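Local coordinates for arginase, mitochondrial (Medicago truncatula, PDB 6VSS), which hydrolyses L-arginine to urea and L-ornithine, and agmatine to urea and putrescine, with two manganese ions in each subunit of a homohexamer, at residues P86-A91 with V311-Q316; I268-L273 with G322-V327; R292-I297 with A329-E334. All coordinates share one frame; numbering follows the deposited sequence. Where two conformers were deposited one is given.

Interaction 1. Residues P86-A91 with V311-Q316; sequences PRIREA and VEYNPQ
R87 and I88, on helix 84-92, face Y313 and P315 of the loop that leaves strand 305-311, and the backbones come nearest at R87 and P315, whose CA atoms are 7.5 Å apart. No hydrogen bond joins the two segments; the contact is van der Waals packing of aliphatic carbons, a tyrosine ring and a guanidinium. The CD2-CE2 side of the Y313 ring faces the helix and is met by both R87 and I88: R87 CB lies at its edge, in the ring plane, 3.9 Å from Y313 CE2, and I88 CG1 lies 3.8 Å from Y313 CD2. CG of Y313 stands anti to the backbone N (chi1 171°), which carries the ring out toward the helix. In one of its two conformers R87 folds at chi2 and chi3, bringing its guanidinium over P315, and P315 CB sits 3.6 Å from the guanidinium plane, toward its rim; this contact is less certain than that of R87 CB. That plane is nearly perpendicular to the tyrosine ring, at 88°. The Y313 hydroxyl is hydrogen-bonded to D318, which fixes the far end of the ring, and R87 also packs on Q316 of a second subunit. In the alpha/beta fold of arginases this is a loop at the C-terminal end of a central strand, pinned against a flanking helix; E312, next to Y313 and inferred to bind substrate, puts it beside the active site.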
# COMPACT_ATOMS: atom_id res chain seq x y z
N PRO B 86 -4.07 -7.51 20.86
CA PRO B 86 -5.47 -7.53 20.41
C PRO B 86 -5.59 -7.87 18.92
O PRO B 86 -6.56 -8.52 18.54
CB PRO B 86 -5.98 -6.09 20.61
CG PRO B 86 -5.08 -5.56 21.70
CD PRO B 86 -3.73 -6.20 21.41
N ARG B 87 -4.60 -7.48 18.13
CA ARG B 87 -4.55 -7.81 16.67
C ARG B 87 -4.32 -9.31 16.51
O ARG B 87 -4.98 -9.91 15.71
CB ARG B 87 -3.50 -6.95 15.94
CG ARG B 87 -3.93 -5.50 15.78
CD ARG B 87 -5.06 -5.36 14.78
NE ARG B 87 -4.54 -5.36 13.40
CZ ARG B 87 -3.96 -4.29 12.84
NH1 ARG B 87 -3.51 -4.33 11.59
NH2 ARG B 87 -3.82 -3.17 13.55
N ILE B 88 -3.45 -9.88 17.34
CA ILE B 88 -3.21 -11.36 17.29
C ILE B 88 -4.48 -12.11 17.72
O ILE B 88 -4.93 -12.98 16.94
CB ILE B 88 -1.99 -11.77 18.10
CG1 ILE B 88 -0.71 -11.12 17.58
CG2 ILE B 88 -1.84 -13.28 18.13
CD1 ILE B 88 0.40 -11.18 18.64
N ARG B 89 -5.13 -11.75 18.82
CA ARG B 89 -6.39 -12.48 19.19
C ARG B 89 -7.41 -12.38 18.06
O ARG B 89 -8.14 -13.33 17.80
CB ARG B 89 -6.97 -11.99 20.50
CG ARG B 89 -6.02 -12.25 21.65
CD ARG B 89 -6.59 -11.90 22.97
NE ARG B 89 -6.70 -10.46 23.02
CZ ARG B 89 -5.80 -9.66 23.59
NH1 ARG B 89 -4.76 -10.16 24.22
NH2 ARG B 89 -5.99 -8.37 23.62
N GLU B 90 -7.61 -11.22 17.50
CA GLU B 90 -8.62 -11.11 16.43
C GLU B 90 -8.23 -12.08 15.30
O GLU B 90 -9.11 -12.66 14.71
CB GLU B 90 -8.71 -9.67 15.92
CG GLU B 90 -9.38 -9.66 14.58
CD GLU B 90 -9.60 -8.29 14.01
OE1 GLU B 90 -8.63 -7.72 13.47
OE2 GLU B 90 -10.71 -7.78 14.17
N ALA B 91 -6.96 -12.13 14.89
CA ALA B 91 -6.56 -13.01 13.78
C ALA B 91 -6.70 -14.49 14.18
O ALA B 91 -7.01 -15.28 13.32
CB ALA B 91 -5.18 -12.64 13.31
N VAL B 311 6.39 -12.73 20.21
CA VAL B 311 6.83 -11.33 20.39
C VAL B 311 7.20 -10.69 19.06
O VAL B 311 7.42 -11.44 18.12
CB VAL B 311 7.98 -11.25 21.38
CG1 VAL B 311 7.51 -11.83 22.72
CG2 VAL B 311 9.23 -11.95 20.91
N GLU B 312 7.18 -9.34 19.08
CA GLU B 312 7.77 -8.46 18.08
C GLU B 312 6.87 -8.45 16.82
O GLU B 312 7.26 -7.77 15.85
CB GLU B 312 9.20 -8.90 17.75
CG GLU B 312 10.25 -8.64 18.83
CD GLU B 312 10.75 -7.23 19.06
OE1 GLU B 312 11.23 -6.96 20.21
OE2 GLU B 312 10.61 -6.39 18.16
N TYR B 313 5.63 -8.98 16.85
CA TYR B 313 4.64 -8.58 15.81
C TYR B 313 4.41 -7.06 15.98
O TYR B 313 4.11 -6.63 17.10
CB TYR B 313 3.31 -9.34 15.84
CG TYR B 313 2.28 -8.74 14.92
CD1 TYR B 313 2.60 -8.37 13.62
CD2 TYR B 313 0.96 -8.54 15.32
CE1 TYR B 313 1.65 -7.84 12.76
CE2 TYR B 313 0.02 -7.95 14.48
CZ TYR B 313 0.35 -7.63 13.19
OH TYR B 313 -0.60 -7.12 12.32
N ASN B 314 4.56 -6.29 14.89
CA ASN B 314 4.36 -4.82 14.85
C ASN B 314 3.29 -4.53 13.81
O ASN B 314 3.56 -4.41 12.62
CB ASN B 314 5.72 -4.16 14.53
CG ASN B 314 5.66 -2.65 14.62
OD1 ASN B 314 4.56 -2.08 14.54
ND2 ASN B 314 6.81 -2.00 14.80
N PRO B 315 2.03 -4.35 14.22
CA PRO B 315 0.96 -4.07 13.28
C PRO B 315 1.09 -2.75 12.52
O PRO B 315 0.59 -2.64 11.45
CB PRO B 315 -0.32 -4.04 14.14
CG PRO B 315 0.10 -4.10 15.57
CD PRO B 315 1.58 -4.41 15.62
N GLN B 316 1.84 -1.79 13.05
CA GLN B 316 2.15 -0.52 12.33
C GLN B 316 3.07 -0.79 11.16
O GLN B 316 3.20 0.12 10.41
CB GLN B 316 2.88 0.51 13.19
CG GLN B 316 1.99 1.04 14.29
CD GLN B 316 2.58 2.16 15.11
OE1 GLN B 316 3.25 1.91 16.10
NE2 GLN B 316 2.21 3.40 14.80

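Interaction 2. Residues I268-L273 with G322-V327; sequences IDVDSL and GITALV. With MN (manganese (II) ion), chain I; MN (manganese (II) ion), chain J.
Apolar contacts alone join V270 and L273 to the first turns of helix 323-339. L273 CD1 approaches V327 CG1 to 3.5 Å, a close methyl-to-methyl meeting in which the two side chains run past each other in opposite directions. V270 CG1 lies 3.8 Å from T324 CG2, the methyl branch of the threonine. Both of these groups stand anti to their own backbone N (V270 chi1 179°), which turns one methyl of each residue toward the other segment. The T324 hydroxyl serves another purpose, bonding to D318 and to the backbone N of G280.

Hydrogen bonds shape the turn that follows strand 264-269. OD1 of D269 accepts from the backbone N of D271 at 2.8 Å, forming an Asx turn; the N-H comes from the anti side, 31° out of the carboxylate plane. The carbonyl O of D269 is gripped twice, by the backbone N of S272 and by S272 OG, the latter at 2.7 Å and almost in line with the carbonyl bond.

Metal bonds occupy the other side of the same turn. D269 OD2 bridges the manganese ions, 2.1 Å from the ion of chain I and 2.2 Å from that of chain J, while D271 chelates the first with both carboxylate oxygens. A water also bridges the pair, and H160, D184, H186 and D188 complete the sites. The Asx turn thus orients a carboxylate whose second oxygen holds both metals.

Strand 264-269 lies between strands 305-311 and 178-183 in the parallel sheet. Just past its C-terminal end V270 packs on V310 and L273 on I294 of helix 291-300; on helix 323-339, V327 touches F291 of helix 291-300 and P286 of a third subunit.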
# COMPACT_ATOMS: atom_id res chain seq x y z
N ILE B 268 9.02 -17.32 20.65
CA ILE B 268 9.03 -17.09 19.17
C ILE B 268 9.09 -15.58 18.88
O ILE B 268 8.05 -14.86 19.10
CB ILE B 268 7.84 -17.77 18.50
CG1 ILE B 268 7.62 -19.18 19.09
CG2 ILE B 268 8.06 -17.75 16.98
CD1 ILE B 268 6.61 -20.05 18.41
N ASP B 269 10.25 -15.09 18.40
CA ASP B 269 10.33 -13.73 17.82
C ASP B 269 9.91 -13.81 16.34
O ASP B 269 10.47 -14.59 15.60
CB ASP B 269 11.69 -13.12 18.13
CG ASP B 269 11.89 -11.70 17.62
OD1 ASP B 269 11.16 -11.35 16.65
OD2 ASP B 269 12.86 -11.05 18.06
N VAL B 270 8.83 -13.11 15.97
CA VAL B 270 8.25 -13.11 14.59
C VAL B 270 9.35 -12.73 13.58
O VAL B 270 9.28 -13.22 12.45
CB VAL B 270 7.04 -12.17 14.47
CG1 VAL B 270 6.47 -12.14 13.04
CG2 VAL B 270 5.95 -12.57 15.45
N ASP B 271 10.35 -11.93 13.99
CA ASP B 271 11.45 -11.52 13.06
C ASP B 271 12.41 -12.67 12.82
O ASP B 271 13.18 -12.48 11.87
CB ASP B 271 12.23 -10.25 13.40
CG ASP B 271 13.16 -10.31 14.59
OD1 ASP B 271 13.53 -11.37 15.06
OD2 ASP B 271 13.44 -9.26 15.08
N SER B 272 12.25 -13.85 13.45
CA SER B 272 12.90 -15.11 13.01
C SER B 272 12.53 -15.41 11.56
O SER B 272 13.38 -15.90 10.81
CB SER B 272 12.59 -16.28 13.89
OG SER B 272 11.21 -16.61 13.91
N LEU B 273 11.32 -15.09 11.16
CA LEU B 273 10.84 -15.41 9.79
C LEU B 273 11.37 -14.38 8.81
O LEU B 273 11.59 -13.20 9.19
CB LEU B 273 9.32 -15.37 9.77
CG LEU B 273 8.64 -16.49 10.54
CD1 LEU B 273 7.18 -16.15 10.80
CD2 LEU B 273 8.75 -17.79 9.77
N GLY B 322 -3.00 -7.26 6.74
CA GLY B 322 -2.69 -7.82 8.07
C GLY B 322 -2.09 -9.21 7.98
O GLY B 322 -2.34 -9.98 8.88
N ILE B 323 -1.32 -9.50 6.94
CA ILE B 323 -0.72 -10.86 6.80
C ILE B 323 0.08 -11.25 8.06
O ILE B 323 -0.07 -12.35 8.51
CB ILE B 323 0.09 -11.01 5.50
CG1 ILE B 323 0.44 -12.46 5.18
CG2 ILE B 323 1.31 -10.11 5.45
CD1 ILE B 323 -0.69 -13.42 5.34
N THR B 324 0.85 -10.35 8.63
CA THR B 324 1.68 -10.73 9.79
C THR B 324 0.81 -11.01 11.00
O THR B 324 1.20 -11.83 11.79
CB THR B 324 2.79 -9.74 10.10
OG1 THR B 324 3.37 -9.46 8.85
CG2 THR B 324 3.86 -10.27 11.03
N ALA B 325 -0.35 -10.39 11.16
CA ALA B 325 -1.26 -10.73 12.27
C ALA B 325 -1.63 -12.23 12.17
O ALA B 325 -1.60 -12.95 13.19
CB ALA B 325 -2.49 -9.85 12.24
N LEU B 326 -1.95 -12.66 10.95
CA LEU B 326 -2.30 -14.07 10.64
C LEU B 326 -1.08 -14.97 10.92
O LEU B 326 -1.27 -16.02 11.55
CB LEU B 326 -2.73 -14.17 9.18
CG LEU B 326 -4.20 -13.84 8.91
CD1 LEU B 326 -4.53 -14.00 7.44
CD2 LEU B 326 -5.10 -14.72 9.76
N VAL B 327 0.11 -14.54 10.49
CA VAL B 327 1.32 -15.33 10.77
C VAL B 327 1.49 -15.48 12.31
O VAL B 327 1.73 -16.59 12.85
CB VAL B 327 2.51 -14.66 10.05
CG1 VAL B 327 3.82 -15.11 10.61
CG2 VAL B 327 2.46 -14.82 8.52
MN MN I . 14.39 -10.24 16.84
MN MN J . 14.20 -11.01 19.86
O HOH W 1 15.37 -9.76 18.71

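Interaction 3. Residues R292-I297 with A329-E334; sequences RDILNI and AKLVRE
Two neighbouring helices of the alpha/beta fold, 291-300 and 323-339, run side by side here with their axes 11.2 Å apart and only 8° from parallel. Strand 305-311 lies between them in the chain, and the shared direction of the helices follows from the parallel sheet. The spacing is filled by branched aliphatic side chains and the stems of K330 and E334. I294 and L331 meet at about a right angle, I294 CG2 lying 4.0 Å from L331 CD2. I294 CG2 stands anti to the backbone N, whereas its CG1 arm is anti to the carbonyl carbon (chi1 -57°) and runs on toward S272, so the two branches serve different neighbours.

L295 supplies the second part of the contact with its two methyls. CD2 rests against the aliphatic stem of E334, 3.8 Å from E334 CG and 3.9 Å from E334 CB; a bend at chi2, about this CB-CG bond, turns the carboxylate aside. CD1 looks the other way along the interface, 4.3 Å from K330 CE, and also lies 3.5 Å above the plane of the R292 guanidinium, toward its rim. The leucine therefore meets only the carbon portion of K330 and E334.

The charged ends gather beside this apolar patch. R292 NH2 and K330 NZ come within 4.6 Å of each other, but E102 forms salt bridges with both residues, and carbonyl oxygens of G287 and P286 in a third subunit accept from them. E334 OE2 accepts from the backbone N of E102. Since one carboxylate, that of E102, pairs with both cations, their charges are probably compensated. Apolar carbons thus meet across the two helices, while the charged ends are met by E102 and the third subunit.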
# COMPACT_ATOMS: atom_id res chain seq x y z
N ARG B 292 7.11 -22.85 7.63
CA ARG B 292 7.15 -24.32 7.77
C ARG B 292 8.44 -24.74 8.50
O ARG B 292 8.49 -25.83 9.01
CB ARG B 292 6.93 -24.78 6.32
CG ARG B 292 6.97 -26.28 6.06
CD ARG B 292 5.74 -27.07 6.44
NE ARG B 292 4.51 -26.32 6.23
CZ ARG B 292 3.37 -26.50 6.91
NH1 ARG B 292 3.29 -27.40 7.88
NH2 ARG B 292 2.31 -25.74 6.65
N ASP B 293 9.50 -23.94 8.54
CA ASP B 293 10.70 -24.37 9.32
C ASP B 293 10.36 -24.32 10.82
O ASP B 293 10.65 -25.27 11.55
CB ASP B 293 11.90 -23.44 9.10
CG ASP B 293 12.58 -23.55 7.75
OD1 ASP B 293 12.92 -24.65 7.37
OD2 ASP B 293 12.80 -22.51 7.14
N ILE B 294 9.72 -23.26 11.28
CA ILE B 294 9.30 -23.18 12.71
C ILE B 294 8.35 -24.37 13.02
O ILE B 294 8.43 -24.96 14.14
CB ILE B 294 8.66 -21.82 13.02
CG1 ILE B 294 9.63 -20.68 12.67
CG2 ILE B 294 8.22 -21.75 14.47
CD1 ILE B 294 9.23 -19.35 13.19
N LEU B 295 7.43 -24.71 12.10
CA LEU B 295 6.40 -25.74 12.39
C LEU B 295 7.09 -27.11 12.47
O LEU B 295 6.73 -27.92 13.31
CB LEU B 295 5.30 -25.74 11.31
CG LEU B 295 4.41 -24.51 11.28
CD1 LEU B 295 3.29 -24.63 10.28
CD2 LEU B 295 3.83 -24.22 12.63
N ASN B 296 8.03 -27.38 11.58
CA ASN B 296 8.80 -28.66 11.60
C ASN B 296 9.47 -28.85 12.96
O ASN B 296 9.35 -29.93 13.59
CB ASN B 296 9.82 -28.69 10.48
CG ASN B 296 9.18 -28.79 9.11
OD1 ASN B 296 8.01 -29.11 8.99
ND2 ASN B 296 9.94 -28.50 8.07
N ILE B 297 10.19 -27.84 13.42
CA ILE B 297 10.91 -27.91 14.71
C ILE B 297 9.90 -28.10 15.85
O ILE B 297 10.13 -28.91 16.78
CB ILE B 297 11.82 -26.68 14.87
CG1 ILE B 297 12.94 -26.74 13.82
CG2 ILE B 297 12.33 -26.64 16.30
CD1 ILE B 297 13.77 -25.49 13.63
N ALA B 329 -0.74 -15.24 14.64
CA ALA B 329 -1.92 -15.97 15.15
C ALA B 329 -1.72 -17.48 14.92
O ALA B 329 -1.87 -18.25 15.88
CB ALA B 329 -3.16 -15.46 14.49
N LYS B 330 -1.20 -17.87 13.75
CA LYS B 330 -0.88 -19.27 13.44
C LYS B 330 0.29 -19.78 14.30
O LYS B 330 0.22 -20.92 14.73
CB LYS B 330 -0.58 -19.47 11.97
CG LYS B 330 -0.44 -20.94 11.63
CD LYS B 330 -0.70 -21.33 10.19
CE LYS B 330 -0.55 -22.83 9.99
NZ LYS B 330 -1.05 -23.27 8.67
N LEU B 331 1.34 -19.00 14.52
CA LEU B 331 2.39 -19.36 15.52
C LEU B 331 1.75 -19.59 16.89
O LEU B 331 2.10 -20.58 17.53
CB LEU B 331 3.53 -18.34 15.58
CG LEU B 331 4.26 -18.12 14.24
CD1 LEU B 331 5.16 -16.91 14.32
CD2 LEU B 331 5.05 -19.36 13.85
N VAL B 332 0.83 -18.74 17.32
CA VAL B 332 0.15 -18.90 18.64
C VAL B 332 -0.64 -20.21 18.62
O VAL B 332 -0.57 -20.97 19.60
CB VAL B 332 -0.73 -17.69 19.04
CG1 VAL B 332 -1.33 -17.87 20.41
CG2 VAL B 332 0.10 -16.42 19.10
N ARG B 333 -1.39 -20.47 17.55
CA ARG B 333 -2.27 -21.66 17.47
C ARG B 333 -1.43 -22.93 17.55
O ARG B 333 -1.78 -23.84 18.28
CB ARG B 333 -3.11 -21.63 16.19
CG ARG B 333 -4.29 -20.68 16.29
CD ARG B 333 -4.74 -20.13 14.94
NE ARG B 333 -5.15 -21.21 14.05
CZ ARG B 333 -6.30 -21.28 13.39
NH1 ARG B 333 -7.22 -20.34 13.51
NH2 ARG B 333 -6.56 -22.37 12.69
N GLU B 334 -0.31 -22.99 16.86
CA GLU B 334 0.46 -24.22 16.81
C GLU B 334 1.24 -24.36 18.13
O GLU B 334 1.41 -25.48 18.58
CB GLU B 334 1.27 -24.17 15.54
CG GLU B 334 0.39 -24.11 14.30
CD GLU B 334 -0.42 -25.37 14.04
OE1 GLU B 334 0.07 -26.49 14.30
OE2 GLU B 334 -1.56 -25.22 13.61

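Overall arrangement
All three contacts are buried, and all involve helix 323-339 or the loop leading into it: interactions 2 and 3 use its first and middle turns, while interaction 1 touches the same helix through Y313 on A325 and I88 on V332. Interactions 1 and 2 also meet at the end of the sheet, where V311 forms backbone hydrogen bonds with I268 and V270. L273 of interaction 2 packs on I294 and L331 of interaction 3, making one continuous apolar core. Their chemistry changes with position. Interaction 2 has metal bonds behind its methyl contacts, interaction 1 combines a tyrosine edge with a guanidinium over proline near a second subunit, and interaction 3 is aliphatic, with its charged ends paired to E102; both 2 and 3 border the third subunit.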